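PDB 4NK2: hemoglobin-like protein from Methylacidiphilum infernorum, which binds heme b and, as a group II truncated hemoglobin, probably binds and carries oxygen. Local coordinates for residues Y55-E60 / L152-E157; V69-L74 / Y81-S86; N171-T174 / P178-R181. All blocks are in the same frame, centred on the assembly; numbering follows the deposited sequence. Where two conformers were deposited one is given.

From the N terminus, strand 35-48 leads into helix 53-75, which serves two of the three contacts. Near its start, 55-60 meets 152-157, so contact 1 closes a loop of 91 residues and ties this helix to the beginning of helix 155-165. Nested inside that loop, contact 2 is local: six residues separate 69-74, toward the end of the same helix, from the heme-facing loop 81-86 that precedes helix 87-104. Contact 3 follows in series, with three residues between 171-174 and 178-181, in the loop joining helices 155-165 and 184-192. Contacts 1 and 3 lie on opposite sides of the chain's centre, about 28 Å apart between centres.

Contact 1: residues Y55-E60 / L152-E157; sequences YLAAGE and LSVLEE
Ala-57 and Val-154 join two helices of the truncated globin fold: Ala-57 lies near the start of helix 53-75, and Val-154 occupies the N-cap position right before helix 155-165. Their CA atoms are 7.3 Å apart, close enough for a single methyl group to bridge the space, and both side chains leave the backbone toward the other segment.

The valine can be followed outward from its backbone. Its CB makes no close approach itself, but it holds the two methyl branches that do the touching. CG1 lies beside the backbone N (chi1 -70°), and Ala-57 CB is 4.1 Å from it. This leaves CG2 between the backbone N and the carbonyl carbon, where it comes slightly nearer, with Ala-57 CB 3.9 Å from Val-154 CG2. The alanine methyl therefore faces the fork of the valine rather than one tip, and both branches share the contact. As a hydrocarbon side chain, Val-154 brings no polar group to the start of the helix; its part here is apolar packing, and it also rests on Val-54, about one turn before Ala-57.

Other contacts surround this small patch of 90 Å². Glu-157, in the first turn of helix 155-165, accepts a hydrogen bond from the backbone N of Ser-51 and packs on Lys-53 and Val-54. Ala-58, next to Ala-57, leans on Phe-150, a loop residue that Leu-155 touches as well.

Ser-153, on the exposed side, adds a looser approach. With a chi1 of 61° its hydroxyl is directed toward helix 53-75, where the nearest atom of residues 55-60 is a methyl carbon, so the approach is van der Waals in nature: Ser-153 OG lies 4.1 Å from Ala-57 CB.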
loop_
_atom_site.group_PDB
_atom_site.type_symbol
_atom_site.label_atom_id
_atom_site.label_comp_id
_atom_site.label_asym_id
_atom_site.label_seq_id
_atom_site.Cartn_x
_atom_site.Cartn_y
_atom_site.Cartn_z
ATOM N N TYR A 55 -8.402 -0.528 31.470
ATOM C CA TYR A 55 -9.748 -0.060 31.788
ATOM C C TYR A 55 -9.916 0.129 33.290
ATOM O O TYR A 55 -10.574 1.068 33.743
ATOM C CB TYR A 55 -10.778 -1.079 31.311
ATOM C CG TYR A 55 -12.203 -0.799 31.751
ATOM C CD1 TYR A 55 -12.929 0.263 31.215
ATOM C CD2 TYR A 55 -12.835 -1.621 32.680
ATOM C CE1 TYR A 55 -14.246 0.508 31.615
ATOM C CE2 TYR A 55 -14.138 -1.392 33.079
ATOM C CZ TYR A 55 -14.838 -0.331 32.543
ATOM O OH TYR A 55 -16.137 -0.116 32.945
ATOM N N LEU A 56 -9.335 -0.783 34.061
ATOM C CA LEU A 56 -9.424 -0.706 35.517
ATOM C C LEU A 56 -8.736 0.559 36.043
ATOM O O LEU A 56 -9.289 1.271 36.886
ATOM C CB LEU A 56 -8.803 -1.955 36.135
ATOM C CG LEU A 56 -9.725 -3.095 36.593
ATOM C CD1 LEU A 56 -11.120 -2.971 36.066
ATOM C CD2 LEU A 56 -9.145 -4.447 36.219
ATOM N N ALA A 57 -7.542 0.849 35.525
ATOM C CA ALA A 57 -6.782 2.031 35.947
ATOM C C ALA A 57 -7.382 3.343 35.442
ATOM O O ALA A 57 -7.463 4.328 36.175
ATOM C CB ALA A 57 -5.321 1.911 35.498
ATOM N N ALA A 58 -7.817 3.372 34.197
ATOM C CA ALA A 58 -8.262 4.620 33.592
ATOM C C ALA A 58 -9.740 4.940 33.780
ATOM O O ALA A 58 -10.100 6.067 34.023
ATOM C CB ALA A 58 -7.907 4.640 32.126
ATOM N N GLY A 59 -10.588 3.939 33.638
ATOM C CA GLY A 59 -12.018 4.130 33.718
ATOM C C GLY A 59 -12.586 4.541 32.380
ATOM O O GLY A 59 -11.878 5.077 31.568
ATOM N N GLU A 60 -13.865 4.279 32.159
ATOM C CA GLU A 60 -14.500 4.597 30.893
ATOM C C GLU A 60 -14.452 6.080 30.547
ATOM O O GLU A 60 -14.105 6.435 29.449
ATOM C CB GLU A 60 -15.939 4.093 30.861
ATOM C CG GLU A 60 -16.680 4.511 29.630
ATOM C CD GLU A 60 -17.991 3.791 29.435
ATOM O OE1 GLU A 60 -18.249 2.800 30.118
ATOM O OE2 GLU A 60 -18.769 4.228 28.592
ATOM N N LEU A 152 0.037 6.605 34.756
ATOM C CA LEU A 152 1.387 6.220 34.362
ATOM C C LEU A 152 1.591 4.703 34.384
ATOM O O LEU A 152 2.452 4.181 33.675
ATOM C CB LEU A 152 2.425 6.926 35.249
ATOM C CG LEU A 152 2.512 8.450 35.085
ATOM C CD1 LEU A 152 3.418 9.072 36.154
ATOM C CD2 LEU A 152 3.003 8.837 33.682
ATOM N N SER A 153 0.797 3.999 35.184
ATOM C CA SER A 153 0.966 2.553 35.348
ATOM C C SER A 153 0.645 1.770 34.074
ATOM O O SER A 153 1.164 0.668 33.864
ATOM C CB SER A 153 0.069 2.038 36.467
ATOM O OG SER A 153 -1.296 2.276 36.158
ATOM N N VAL A 154 -0.209 2.326 33.225
ATOM C CA VAL A 154 -0.674 1.585 32.037
ATOM C C VAL A 154 -0.400 2.314 30.730
ATOM O O VAL A 154 -0.786 1.850 29.649
ATOM C CB VAL A 154 -2.164 1.288 32.134
ATOM C CG1 VAL A 154 -2.406 0.253 33.216
ATOM C CG2 VAL A 154 -2.913 2.574 32.462
ATOM N N LEU A 155 0.271 3.444 30.821
ATOM C CA LEU A 155 0.633 4.222 29.661
ATOM C C LEU A 155 1.428 3.422 28.633
ATOM O O LEU A 155 1.143 3.476 27.456
ATOM C CB LEU A 155 1.432 5.431 30.113
ATOM C CG LEU A 155 1.657 6.564 29.135
ATOM C CD1 LEU A 155 0.423 6.896 28.362
ATOM C CD2 LEU A 155 2.154 7.739 29.902
ATOM N N GLU A 156 2.429 2.688 29.081
ATOM C CA GLU A 156 3.275 1.963 28.129
ATOM C C GLU A 156 2.478 0.874 27.423
ATOM O O GLU A 156 2.601 0.700 26.221
ATOM C CB GLU A 156 4.521 1.366 28.798
ATOM C CG GLU A 156 5.406 0.577 27.822
ATOM C CD GLU A 156 6.760 0.189 28.413
ATOM O OE1 GLU A 156 6.881 0.125 29.657
ATOM O OE2 GLU A 156 7.713 -0.046 27.631
ATOM N N GLU A 157 1.660 0.149 28.181
ATOM C CA GLU A 157 0.786 -0.877 27.629
ATOM C C GLU A 157 -0.097 -0.318 26.496
ATOM O O GLU A 157 -0.210 -0.919 25.411
ATOM C CB GLU A 157 -0.088 -1.428 28.760
ATOM C CG GLU A 157 -0.760 -2.746 28.458
ATOM C CD GLU A 157 -1.357 -3.390 29.696
ATOM O OE1 GLU A 157 -2.262 -4.237 29.542
ATOM O OE2 GLU A 157 -0.916 -3.063 30.820
#

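Contact 2: residues V69-L74 / Y81-S86; sequences VHHENL and YLFPTS. With HEM (protoporphyrin IX containing Fe), chain C.
One side of the heme pocket is lined by Phe-83, in the loop that leads to helix 87-104, and Leu-74 backs it from helix 53-75. Leu-74 reaches the far end of the phenyl ring with both methyl branches: its CD1 stands 3.7 Å from Phe-83 CZ, and its CD2 is 4.2 Å from Phe-83 CE2. Farther back, Leu-74 CB lies over one face of the ring, displaced toward the rim. The phenyl group, turned by a chi1 of -59° that sets CG beside the backbone N, also presents its outer atoms to the porphyrin. Phe-83 CE1 is 3.6 Å from the meso carbon CHB of the heme, and Phe-83 CZ is 3.7 Å from that same CHB. Replacing Phe-83 by an alanine would probably leave Leu-74 and the porphyrin around CHB without their shared apolar partner and open a gap between them.

Leu-82 adds its backbone, its O lying 3.5 Å from the heme methyl CMA. On the helix side, Leu-74 CD1 sits 3.5 Å above the plane of the His-70 ring, offset toward the rim. That imidazole is fixed by a hydrogen bond from NE2 to Trp-137 O and by stacking on Tyr-141. The result is a first-shell phenyl backed by a helix residue, at one side of the heme pocket of a truncated globin.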
loop_
_atom_site.group_PDB
_atom_site.type_symbol
_atom_site.label_atom_id
_atom_site.label_comp_id
_atom_site.label_asym_id
_atom_site.label_seq_id
_atom_site.Cartn_x
_atom_site.Cartn_y
_atom_site.Cartn_z
ATOM N N VAL A 69 -9.918 13.986 22.945
ATOM C CA VAL A 69 -8.767 14.876 22.817
ATOM C C VAL A 69 -7.881 14.474 21.637
ATOM O O VAL A 69 -7.363 15.333 20.911
ATOM C CB VAL A 69 -7.956 14.926 24.138
ATOM C CG1 VAL A 69 -6.617 15.627 23.932
ATOM C CG2 VAL A 69 -8.775 15.625 25.227
ATOM N N HIS A 70 -7.704 13.174 21.423
ATOM C CA HIS A 70 -6.870 12.737 20.301
ATOM C C HIS A 70 -7.470 13.313 19.024
ATOM O O HIS A 70 -6.760 13.789 18.137
ATOM C CB HIS A 70 -6.800 11.200 20.226
ATOM C CG HIS A 70 -6.049 10.679 19.033
ATOM N ND1 HIS A 70 -6.579 9.740 18.174
ATOM C CD2 HIS A 70 -4.808 10.960 18.563
ATOM C CE1 HIS A 70 -5.700 9.470 17.220
ATOM N NE2 HIS A 70 -4.616 10.197 17.438
ATOM N N HIS A 71 -8.785 13.244 18.939
ATOM C CA HIS A 71 -9.428 13.800 17.712
ATOM C C HIS A 71 -9.329 15.296 17.621
ATOM O O HIS A 71 -9.093 15.753 16.531
ATOM C CB HIS A 71 -10.873 13.299 17.611
ATOM C CG HIS A 71 -10.984 11.940 16.986
ATOM N ND1 HIS A 71 -11.097 11.763 15.627
ATOM C CD2 HIS A 71 -10.965 10.700 17.528
ATOM C CE1 HIS A 71 -11.160 10.472 15.355
ATOM N NE2 HIS A 71 -11.078 9.803 16.491
ATOM N N GLU A 72 -9.359 16.032 18.713
ATOM C CA GLU A 72 -9.122 17.478 18.663
ATOM C C GLU A 72 -7.729 17.747 18.087
ATOM O O GLU A 72 -7.553 18.632 17.240
ATOM C CB GLU A 72 -9.299 18.111 20.048
ATOM C CG GLU A 72 -10.743 18.070 20.528
ATOM C CD GLU A 72 -10.889 18.420 21.989
ATOM O OE1 GLU A 72 -9.895 18.864 22.602
ATOM O OE2 GLU A 72 -11.997 18.244 22.530
ATOM N N ASN A 73 -6.739 16.971 18.528
ATOM C CA ASN A 73 -5.378 17.104 18.014
ATOM C C ASN A 73 -5.332 16.799 16.510
ATOM O O ASN A 73 -4.720 17.526 15.734
ATOM C CB ASN A 73 -4.415 16.181 18.784
ATOM C CG ASN A 73 -4.196 16.636 20.234
ATOM O OD1 ASN A 73 -4.544 17.764 20.593
ATOM N ND2 ASN A 73 -3.619 15.757 21.066
ATOM N N LEU A 74 -5.976 15.709 16.108
ATOM C CA LEU A 74 -6.030 15.342 14.695
ATOM C C LEU A 74 -6.601 16.460 13.812
ATOM O O LEU A 74 -6.112 16.678 12.699
ATOM C CB LEU A 74 -6.840 14.058 14.506
ATOM C CG LEU A 74 -6.149 12.754 14.890
ATOM C CD1 LEU A 74 -7.151 11.614 14.834
ATOM C CD2 LEU A 74 -4.968 12.478 13.956
ATOM N N TYR A 81 -7.410 16.934 6.817
ATOM C CA TYR A 81 -8.228 16.776 5.629
ATOM C C TYR A 81 -8.889 15.413 5.545
ATOM O O TYR A 81 -9.806 15.235 4.774
ATOM C CB TYR A 81 -7.400 17.020 4.369
ATOM C CG TYR A 81 -7.346 18.468 3.932
ATOM C CD1 TYR A 81 -8.452 19.298 4.047
ATOM C CD2 TYR A 81 -6.180 19.012 3.406
ATOM C CE1 TYR A 81 -8.399 20.609 3.651
ATOM C CE2 TYR A 81 -6.120 20.318 3.014
ATOM C CZ TYR A 81 -7.230 21.114 3.137
ATOM O OH TYR A 81 -7.159 22.423 2.738
ATOM N N LEU A 82 -8.318 14.429 6.224
ATOM C CA LEU A 82 -8.821 13.052 6.151
ATOM C C LEU A 82 -10.094 12.843 6.950
ATOM O O LEU A 82 -10.757 11.805 6.797
ATOM C CB LEU A 82 -7.772 12.064 6.665
ATOM C CG LEU A 82 -6.453 11.945 5.912
ATOM C CD1 LEU A 82 -5.589 10.875 6.561
ATOM C CD2 LEU A 82 -6.719 11.622 4.441
ATOM N N PHE A 83 -10.426 13.809 7.812
ATOM C CA PHE A 83 -11.500 13.621 8.788
ATOM C C PHE A 83 -12.687 14.513 8.532
ATOM O O PHE A 83 -12.571 15.531 7.843
ATOM C CB PHE A 83 -10.968 13.854 10.206
ATOM C CG PHE A 83 -9.847 12.934 10.566
ATOM C CD1 PHE A 83 -10.111 11.697 11.139
ATOM C CD2 PHE A 83 -8.536 13.278 10.293
ATOM C CE1 PHE A 83 -9.087 10.826 11.439
ATOM C CE2 PHE A 83 -7.491 12.408 10.601
ATOM C CZ PHE A 83 -7.773 11.180 11.167
ATOM N N PRO A 84 -13.847 14.138 9.087
ATOM C CA PRO A 84 -15.062 14.889 8.751
ATOM C C PRO A 84 -15.055 16.295 9.331
ATOM O O PRO A 84 -14.464 16.551 10.390
ATOM C CB PRO A 84 -16.187 14.059 9.396
ATOM C CG PRO A 84 -15.593 12.698 9.613
ATOM C CD PRO A 84 -14.135 12.952 9.913
ATOM N N THR A 85 -15.722 17.179 8.619
ATOM C CA THR A 85 -15.905 18.555 8.988
ATOM C C THR A 85 -17.311 18.699 9.522
ATOM O O THR A 85 -17.561 19.476 10.414
ATOM C CB THR A 85 -15.780 19.431 7.744
ATOM O OG1 THR A 85 -14.450 19.926 7.645
ATOM C CG2 THR A 85 -16.732 20.586 7.812
ATOM N N SER A 86 -18.226 17.932 8.950
ATOM C CA SER A 86 -19.629 17.910 9.380
ATOM C C SER A 86 -19.713 17.453 10.830
ATOM O O SER A 86 -19.144 16.419 11.193
ATOM C CB SER A 86 -20.433 16.962 8.485
ATOM O OG SER A 86 -21.689 16.620 9.058
HETATM C CHA HEM C . -12.080 5.253 11.587
HETATM C CHB HEM C . -8.024 7.596 10.386
HETATM C CHC HEM C . -5.418 4.251 12.797
HETATM C CHD HEM C . -9.527 3.269 15.232
HETATM C C1A HEM C . -11.230 6.133 10.964
HETATM C C2A HEM C . -11.573 7.105 9.929
HETATM C C3A HEM C . -10.429 7.747 9.610
HETATM C C4A HEM C . -9.346 7.203 10.418
HETATM C CMA HEM C . -10.236 8.886 8.583
HETATM C CAA HEM C . -12.990 7.329 9.324
HETATM C CBA HEM C . -13.067 6.503 8.023
HETATM C CGA HEM C . -14.398 6.540 7.276
HETATM O O1A HEM C . -14.385 6.698 6.022
HETATM O O2A HEM C . -15.488 6.402 7.894
HETATM C C1B HEM C . -6.938 6.862 10.837
HETATM C C2B HEM C . -5.539 7.057 10.489
HETATM C C3B HEM C . -4.817 6.135 11.153
HETATM C C4B HEM C . -5.722 5.316 11.953
HETATM C CMB HEM C . -4.963 8.137 9.549
HETATM C CAB HEM C . -3.286 5.995 11.061
HETATM C CBB HEM C . -2.697 4.878 11.503
HETATM C C1C HEM C . -6.292 3.711 13.723
HETATM C C2C HEM C . -5.988 2.783 14.804
HETATM C C3C HEM C . -7.132 2.513 15.462
HETATM C C4C HEM C . -8.203 3.266 14.837
HETATM C CMC HEM C . -4.592 2.196 15.112
HETATM C CAC HEM C . -7.334 1.598 16.693
HETATM C CBC HEM C . -6.310 1.252 17.485
HETATM C C1D HEM C . -10.606 3.584 14.439
HETATM C C2D HEM C . -11.979 3.139 14.626
HETATM C C3D HEM C . -12.763 3.776 13.490
HETATM C C4D HEM C . -11.798 4.528 12.721
HETATM C CMD HEM C . -12.562 2.234 15.741
HETATM C CAD HEM C . -14.272 3.609 13.205
HETATM C CBD HEM C . -14.436 2.293 12.438
HETATM C CGD HEM C . -15.910 2.118 12.150
HETATM O O1D HEM C . -16.438 2.859 11.287
HETATM O O2D HEM C . -16.553 1.246 12.793
HETATM N NA HEM C . -9.878 6.226 11.233
HETATM N NB HEM C . -6.994 5.799 11.727
HETATM N NC HEM C . -7.653 3.976 13.793
HETATM N ND HEM C . -10.548 4.392 13.315
HETATM FE FE HEM C . -8.749 5.022 12.465
#

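Contact 3: residues N171-T174 / P178-R181; sequences NRRT and PPRR
Arg-173 and Pro-179 are the closest points of two irregular, mostly extended runs of backbone, their CA atoms 9.3 Å apart, and residues 178-181 keep to polyproline-like angles throughout. Over that distance the backbones do not touch, and the space is crossed by the arginine side chain.

From CB the chain of Arg-173 bends twice, at chi2 (-73°) and chi3 (-88°), which carries the guanidinium to the prolines although the side chain does not set out toward them. The group meets Pro-179 over one face: the ring carbon CD of Pro-179 is 4.0 Å from Arg-173 NH1, and the two side chains cross at about a right angle. Its other terminal nitrogen, Arg-173 NH2, lies 4.2 Å from Pro-178 CA, approached obliquely. No hydrogen bond joins the two segments; the contact is van der Waals, against carbon atoms of the prolines.

The polar partners of the guanidinium lie just beyond. NH2 donates to the backbone O of Glu-177, next to Pro-178, while NH1 forms a salt bridge with Glu-131 and NE one with Asp-41. Pro-179 and Arg-173 both pack on Phe-42 of strand 35-48. Arg-172 turns another way, at the dimer interface where residues 171-174 lie: its NH1 makes a weak bond of 3.0 Å to Arg-173 O, and its NH2 is hydrogen-bonded to Phe-125 O and Thr-128 OG1, both of the second subunit.

Arg-173 is thus a buried cation, its charge probably balanced by two carboxylates and its rotation fixed by bonds from all three nitrogens, while the prolines pack against it without competing for an N-H.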
loop_
_atom_site.group_PDB
_atom_site.type_symbol
_atom_site.label_atom_id
_atom_site.label_comp_id
_atom_site.label_asym_id
_atom_site.label_seq_id
_atom_site.Cartn_x
_atom_site.Cartn_y
_atom_site.Cartn_z
ATOM N N ASN A 171 -2.082 1.821 4.183
ATOM C CA ASN A 171 -2.523 1.225 2.920
ATOM C C ASN A 171 -1.986 1.938 1.680
ATOM O O ASN A 171 -2.251 1.520 0.537
ATOM C CB ASN A 171 -4.050 1.132 2.880
ATOM C CG ASN A 171 -4.719 2.474 3.060
ATOM O OD1 ASN A 171 -4.250 3.488 2.525
ATOM N ND2 ASN A 171 -5.822 2.499 3.817
ATOM N N ARG A 172 -1.217 3.001 1.904
ATOM C CA ARG A 172 -0.532 3.700 0.813
ATOM C C ARG A 172 0.956 3.731 1.120
ATOM O O ARG A 172 1.385 4.301 2.138
ATOM C CB ARG A 172 -1.068 5.120 0.666
ATOM C CG ARG A 172 -0.352 5.960 -0.416
ATOM C CD ARG A 172 -0.597 5.404 -1.825
ATOM N NE ARG A 172 -0.485 6.419 -2.878
ATOM C CZ ARG A 172 0.617 6.651 -3.586
ATOM N NH1 ARG A 172 1.725 5.943 -3.365
ATOM N NH2 ARG A 172 0.604 7.586 -4.529
ATOM N N ARG A 173 1.753 3.097 0.267
ATOM C CA ARG A 173 3.202 3.082 0.483
ATOM C C ARG A 173 3.855 4.154 -0.387
ATOM O O ARG A 173 3.427 4.379 -1.524
ATOM C CB ARG A 173 3.770 1.694 0.194
ATOM C CG ARG A 173 3.428 0.681 1.263
ATOM C CD ARG A 173 4.272 0.969 2.518
ATOM N NE ARG A 173 5.563 0.284 2.453
ATOM C CZ ARG A 173 6.671 0.702 3.061
ATOM N NH1 ARG A 173 6.670 1.832 3.765
ATOM N NH2 ARG A 173 7.786 -0.005 2.948
ATOM N N THR A 174 4.863 4.836 0.160
ATOM C CA THR A 174 5.489 5.959 -0.544
ATOM C C THR A 174 7.000 5.895 -0.431
ATOM O O THR A 174 7.692 6.805 -0.903
ATOM C CB THR A 174 5.045 7.329 0.020
ATOM O OG1 THR A 174 5.529 7.467 1.367
ATOM C CG2 THR A 174 3.530 7.466 -0.009
ATOM N N PRO A 178 10.831 0.544 5.853
ATOM C CA PRO A 178 9.693 0.071 6.660
ATOM C C PRO A 178 9.128 1.189 7.543
ATOM O O PRO A 178 9.860 2.130 7.853
ATOM C CB PRO A 178 10.309 -1.026 7.531
ATOM C CG PRO A 178 11.760 -0.629 7.659
ATOM C CD PRO A 178 12.122 0.013 6.332
ATOM N N PRO A 179 7.835 1.107 7.901
ATOM C CA PRO A 179 7.238 2.102 8.797
ATOM C C PRO A 179 8.073 2.243 10.061
ATOM O O PRO A 179 8.621 1.258 10.575
ATOM C CB PRO A 179 5.870 1.495 9.124
ATOM C CG PRO A 179 5.523 0.734 7.858
ATOM C CD PRO A 179 6.838 0.133 7.413
ATOM N N ARG A 180 8.183 3.472 10.540
ATOM C CA ARG A 180 9.034 3.791 11.685
ATOM C C ARG A 180 8.517 3.149 12.968
ATOM O O ARG A 180 7.322 3.206 13.253
ATOM C CB ARG A 180 9.059 5.309 11.847
ATOM C CG ARG A 180 9.760 5.854 13.072
ATOM C CD ARG A 180 9.299 7.285 13.254
ATOM N NE ARG A 180 10.040 8.004 14.281
ATOM C CZ ARG A 180 9.810 9.275 14.592
ATOM N NH1 ARG A 180 8.861 9.948 13.954
ATOM N NH2 ARG A 180 10.526 9.872 15.539
ATOM N N ARG A 181 9.409 2.540 13.746
ATOM C CA ARG A 181 9.020 2.053 15.068
ATOM C C ARG A 181 9.249 3.161 16.096
ATOM O O ARG A 181 10.262 3.870 16.045
ATOM C CB ARG A 181 9.819 0.803 15.450
ATOM C CG ARG A 181 9.610 -0.393 14.520
ATOM C CD ARG A 181 8.134 -0.592 14.188
ATOM N NE ARG A 181 7.303 -0.871 15.370
ATOM C CZ ARG A 181 7.293 -2.038 16.010
ATOM N NH1 ARG A 181 8.094 -3.015 15.603
ATOM N NH2 ARG A 181 6.500 -2.227 17.060
#